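PDB 6PTR: beta sliding clamp from Bartonella birtlesii LL-WM9, which probably encircles DNA as a ring-shaped head-to-tail homodimer, tethering DNA polymerases and other proteins to it and making them processive. Local coordinates for residues G132-K144 with D194-G206. Numbering follows the deposited sequence.
Sequences GQFGCRFFLSASK and DMEAPSGVDGMPG
A loop of two successive type II beta turns in the central domain of the clamp, Pro198 to Val201 and Val201 to Met204, runs along the edge of strand 136-141 that does not pair with strand 228-233, and Pro198, Val201 and Met204 gather round Phe138. CG1 of Val201 sits almost squarely on the Phe138 ring, 3.4 Å from its centroid and 14° off the normal, a close CH-pi contact. Phe138 CG is tucked in between N and C of its own backbone (chi1 61°), which turns the ring toward the loop. Two neighbours meet the same ring obliquely: CG of Pro198 at 3.6 Å from CD2, and SD of Met204, whose Met-aromatic contact spans 4.9 Å to the centroid. Cys136 carries the apolar surface onward, its SG 3.8 Å from CG of Met204.

Toward the helix-bearing end of strand 136-141, CG of Pro198 also touches CD2 of Leu140, and the methyl CE of Met195 comes within 3.5 Å of that same CD2. Met195 and Lys144 lie alongside each other with their ends pointing opposite ways, the lysine CE 3.6 Å from CB of Met195. Ser141 OG caps the following helix by accepting from Lys144 N.

Polar links between the backbones pass through water. One water accepts from Arg137 N and donates to Gly200 O; a second joins Phe139 N to Ser199 O in the same way.

On its other edge, strand 136-141 is hydrogen-bonded to strand 228-233 through Cys136, Phe138 and Leu140. Leu180 of strand 179-185, with Phe170 and Ile172 of strand 167-173, backs the apolar cluster, so the contact joins the outermost strand of one eight-stranded sheet to the loop that links strands 189-196 and 207-210 of the other.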
loop_
_atom_site.group_PDB
_atom_site.type_symbol
_atom_site.label_atom_id
_atom_site.label_comp_id
_atom_site.label_asym_id
_atom_site.label_seq_id
_atom_site.Cartn_x
_atom_site.Cartn_y
_atom_site.Cartn_z
ATOM N N GLY C 132 -6.250 -30.019 24.741
ATOM C CA GLY C 132 -6.708 -30.666 23.525
ATOM C C GLY C 132 -6.729 -32.175 23.692
ATOM O O GLY C 132 -5.829 -32.762 24.295
ATOM N N GLN C 133 -7.780 -32.805 23.168
ATOM C CA GLN C 133 -7.871 -34.261 23.092
ATOM C C GLN C 133 -7.921 -34.653 21.617
ATOM O O GLN C 133 -8.923 -34.401 20.939
ATOM C CB GLN C 133 -9.099 -34.768 23.846
ATOM N N PHE C 134 -6.854 -35.270 21.118
ATOM C CA PHE C 134 -6.716 -35.571 19.697
ATOM C C PHE C 134 -6.573 -37.068 19.473
ATOM O O PHE C 134 -5.746 -37.725 20.116
ATOM C CB PHE C 134 -5.515 -34.841 19.107
ATOM C CG PHE C 134 -5.505 -33.376 19.399
ATOM C CD1 PHE C 134 -6.276 -32.497 18.646
ATOM C CD2 PHE C 134 -4.728 -32.863 20.425
ATOM C CE1 PHE C 134 -6.269 -31.134 18.912
ATOM C CE2 PHE C 134 -4.710 -31.502 20.686
ATOM C CZ PHE C 134 -5.485 -30.636 19.932
ATOM N N GLY C 135 -7.354 -37.600 18.534
ATOM C CA GLY C 135 -7.274 -39.010 18.222
ATOM C C GLY C 135 -6.218 -39.389 17.214
ATOM O O GLY C 135 -5.947 -40.577 17.030
ATOM N N CYS C 136 -5.623 -38.403 16.544
ATOM C CA CYS C 136 -4.657 -38.631 15.479
ATOM C C CYS C 136 -3.481 -37.695 15.698
ATOM O O CYS C 136 -3.679 -36.511 15.979
ATOM C CB CYS C 136 -5.292 -38.389 14.104
ATOM S SG CYS C 136 -4.179 -38.565 12.682
ATOM N N ARG C 137 -2.267 -38.221 15.567
ATOM C CA ARG C 137 -1.057 -37.439 15.788
ATOM C C ARG C 137 0.021 -37.963 14.854
ATOM O O ARG C 137 0.289 -39.167 14.835
ATOM C CB ARG C 137 -0.608 -37.540 17.249
ATOM C CG ARG C 137 0.718 -36.831 17.599
ATOM C CD ARG C 137 0.917 -36.819 19.110
ATOM N NE ARG C 137 2.095 -36.064 19.526
ATOM C CZ ARG C 137 3.323 -36.569 19.570
ATOM N NH1 ARG C 137 3.531 -37.829 19.212
ATOM N NH2 ARG C 137 4.342 -35.814 19.966
ATOM N N PHE C 138 0.615 -37.077 14.062
ATOM C CA PHE C 138 1.657 -37.478 13.124
ATOM C C PHE C 138 2.534 -36.264 12.845
ATOM O O PHE C 138 2.274 -35.164 13.336
ATOM C CB PHE C 138 1.061 -38.065 11.833
ATOM C CG PHE C 138 0.188 -37.115 11.057
ATOM C CD1 PHE C 138 -1.135 -36.904 11.423
ATOM C CD2 PHE C 138 0.669 -36.472 9.932
ATOM C CE1 PHE C 138 -1.946 -36.048 10.697
ATOM C CE2 PHE C 138 -0.142 -35.613 9.202
ATOM C CZ PHE C 138 -1.449 -35.405 9.580
ATOM N N PHE C 139 3.597 -36.480 12.073
ATOM C CA PHE C 139 4.563 -35.427 11.786
ATOM C C PHE C 139 4.748 -35.283 10.283
ATOM O O PHE C 139 4.723 -36.276 9.552
ATOM C CB PHE C 139 5.924 -35.727 12.427
ATOM C CG PHE C 139 5.890 -35.801 13.928
ATOM C CD1 PHE C 139 5.480 -36.957 14.574
ATOM C CD2 PHE C 139 6.273 -34.706 14.696
ATOM C CE1 PHE C 139 5.438 -37.013 15.963
ATOM C CE2 PHE C 139 6.255 -34.771 16.089
ATOM C CZ PHE C 139 5.826 -35.916 16.712
ATOM N N LEU C 140 4.925 -34.042 9.832
ATOM C CA LEU C 140 5.366 -33.714 8.478
ATOM C C LEU C 140 6.489 -32.700 8.591
ATOM O O LEU C 140 6.495 -31.890 9.513
ATOM C CB LEU C 140 4.268 -33.079 7.622
ATOM C CG LEU C 140 3.076 -33.852 7.099
ATOM C CD1 LEU C 140 2.205 -32.896 6.269
ATOM C CD2 LEU C 140 3.574 -34.993 6.253
ATOM N N SER C 141 7.420 -32.710 7.644
ATOM C CA SER C 141 8.381 -31.620 7.632
ATOM C C SER C 141 7.657 -30.317 7.344
ATOM O O SER C 141 6.646 -30.283 6.626
ATOM C CB SER C 141 9.495 -31.854 6.604
ATOM O OG SER C 141 9.020 -31.715 5.276
ATOM N N ALA C 142 8.166 -29.234 7.928
ATOM C CA ALA C 142 7.574 -27.932 7.653
ATOM C C ALA C 142 7.619 -27.624 6.164
ATOM O O ALA C 142 6.663 -27.074 5.605
ATOM C CB ALA C 142 8.295 -26.843 8.450
ATOM N N SER C 143 8.721 -27.977 5.503
ATOM C CA SER C 143 8.841 -27.662 4.083
ATOM C C SER C 143 7.813 -28.432 3.266
ATOM O O SER C 143 7.221 -27.883 2.332
ATOM C CB SER C 143 10.253 -27.964 3.599
ATOM O OG SER C 143 10.546 -29.324 3.831
ATOM N N LYS C 144 7.567 -29.696 3.615
ATOM C CA LYS C 144 6.512 -30.442 2.935
ATOM C C LYS C 144 5.141 -29.833 3.193
ATOM O O LYS C 144 4.343 -29.697 2.261
ATOM C CB LYS C 144 6.513 -31.909 3.358
ATOM C CG LYS C 144 5.567 -32.759 2.522
ATOM C CD LYS C 144 6.039 -32.768 1.070
ATOM C CE LYS C 144 5.232 -33.725 0.217
ATOM N NZ LYS C 144 5.983 -34.137 -1.010
ATOM N N ASP C 194 -1.281 -34.371 -3.589
ATOM C CA ASP C 194 -1.084 -35.639 -2.896
ATOM C C ASP C 194 0.353 -35.759 -2.414
ATOM O O ASP C 194 1.275 -35.230 -3.041
ATOM C CB ASP C 194 -1.349 -36.848 -3.815
ATOM C CG ASP C 194 -2.806 -37.001 -4.183
ATOM O OD1 ASP C 194 -3.659 -36.512 -3.429
ATOM O OD2 ASP C 194 -3.101 -37.614 -5.224
ATOM N N MET C 195 0.528 -36.488 -1.311
ATOM C CA MET C 195 1.828 -37.050 -0.954
ATOM C C MET C 195 1.615 -38.432 -0.363
ATOM O O MET C 195 0.514 -38.782 0.071
ATOM C CB MET C 195 2.581 -36.180 0.053
ATOM C CG MET C 195 1.919 -36.145 1.399
ATOM S SD MET C 195 2.854 -35.172 2.602
ATOM C CE MET C 195 4.154 -36.334 3.033
ATOM N N GLU C 196 2.690 -39.229 -0.362
ATOM C CA GLU C 196 2.673 -40.474 0.382
ATOM C C GLU C 196 2.413 -40.159 1.844
ATOM O O GLU C 196 3.069 -39.292 2.427
ATOM C CB GLU C 196 4.002 -41.212 0.217
ATOM C CG GLU C 196 4.051 -42.530 0.965
ATOM C CD GLU C 196 5.191 -43.429 0.503
ATOM O OE1 GLU C 196 5.507 -43.426 -0.707
ATOM O OE2 GLU C 196 5.767 -44.137 1.357
ATOM N N ALA C 197 1.448 -40.849 2.431
ATOM C CA ALA C 197 1.008 -40.494 3.772
ATOM C C ALA C 197 2.073 -40.868 4.799
ATOM O O ALA C 197 2.601 -41.987 4.762
ATOM C CB ALA C 197 -0.295 -41.195 4.114
ATOM N N PRO C 198 2.395 -39.988 5.736
ATOM C CA PRO C 198 3.329 -40.361 6.805
ATOM C C PRO C 198 2.711 -41.427 7.701
ATOM O O PRO C 198 1.531 -41.770 7.596
ATOM C CB PRO C 198 3.555 -39.046 7.552
ATOM C CG PRO C 198 2.323 -38.232 7.265
ATOM C CD PRO C 198 1.851 -38.627 5.899
ATOM N N SER C 199 3.531 -41.984 8.584
ATOM C CA SER C 199 2.995 -42.952 9.530
ATOM C C SER C 199 2.080 -42.246 10.527
ATOM O O SER C 199 2.234 -41.053 10.811
ATOM C CB SER C 199 4.131 -43.678 10.253
ATOM O OG SER C 199 5.181 -42.782 10.555
ATOM N N GLY C 200 1.084 -42.982 11.018
ATOM C CA GLY C 200 0.189 -42.478 12.039
ATOM C C GLY C 200 -1.116 -41.883 11.553
ATOM O O GLY C 200 -1.883 -41.374 12.382
ATOM N N VAL C 201 -1.396 -41.925 10.248
ATOM C CA VAL C 201 -2.594 -41.320 9.670
ATOM C C VAL C 201 -3.611 -42.365 9.229
ATOM O O VAL C 201 -4.608 -42.018 8.588
ATOM C CB VAL C 201 -2.242 -40.394 8.497
ATOM C CG1 VAL C 201 -1.281 -39.320 8.944
ATOM C CG2 VAL C 201 -1.634 -41.189 7.380
ATOM N N ASP C 202 -3.374 -43.640 9.514
ATOM C CA ASP C 202 -4.426 -44.619 9.294
ATOM C C ASP C 202 -5.616 -44.263 10.179
ATOM O O ASP C 202 -5.455 -43.984 11.373
ATOM C CB ASP C 202 -3.923 -46.035 9.597
ATOM N N GLY C 203 -6.805 -44.238 9.582
ATOM C CA GLY C 203 -8.005 -43.866 10.302
ATOM C C GLY C 203 -8.230 -42.377 10.474
ATOM O O GLY C 203 -9.236 -41.992 11.085
ATOM N N MET C 204 -7.331 -41.532 9.973
ATOM C CA MET C 204 -7.491 -40.090 10.116
ATOM C C MET C 204 -8.794 -39.649 9.465
ATOM O O MET C 204 -9.044 -40.003 8.303
ATOM C CB MET C 204 -6.336 -39.338 9.464
ATOM C CG MET C 204 -6.391 -37.846 9.729
ATOM S SD MET C 204 -5.261 -36.919 8.699
ATOM C CE MET C 204 -6.327 -36.554 7.296
ATOM N N PRO C 205 -9.635 -38.878 10.157
ATOM C CA PRO C 205 -10.853 -38.370 9.524
ATOM C C PRO C 205 -10.521 -37.314 8.483
ATOM O O PRO C 205 -9.508 -36.621 8.575
ATOM C CB PRO C 205 -11.630 -37.759 10.695
ATOM C CG PRO C 205 -10.569 -37.328 11.646
ATOM C CD PRO C 205 -9.510 -38.417 11.551
ATOM N N GLY C 206 -11.392 -37.196 7.483
ATOM C CA GLY C 206 -11.287 -36.090 6.542
ATOM C C GLY C 206 -11.854 -34.844 7.193
ATOM O O GLY C 206 -12.996 -34.846 7.673
HETATM O O HOH W 1 -2.066 -41.223 14.930
HETATM O O HOH W 2 4.430 -39.396 11.489
HETATM O O HOH W 3 3.379 -33.332 -3.202
#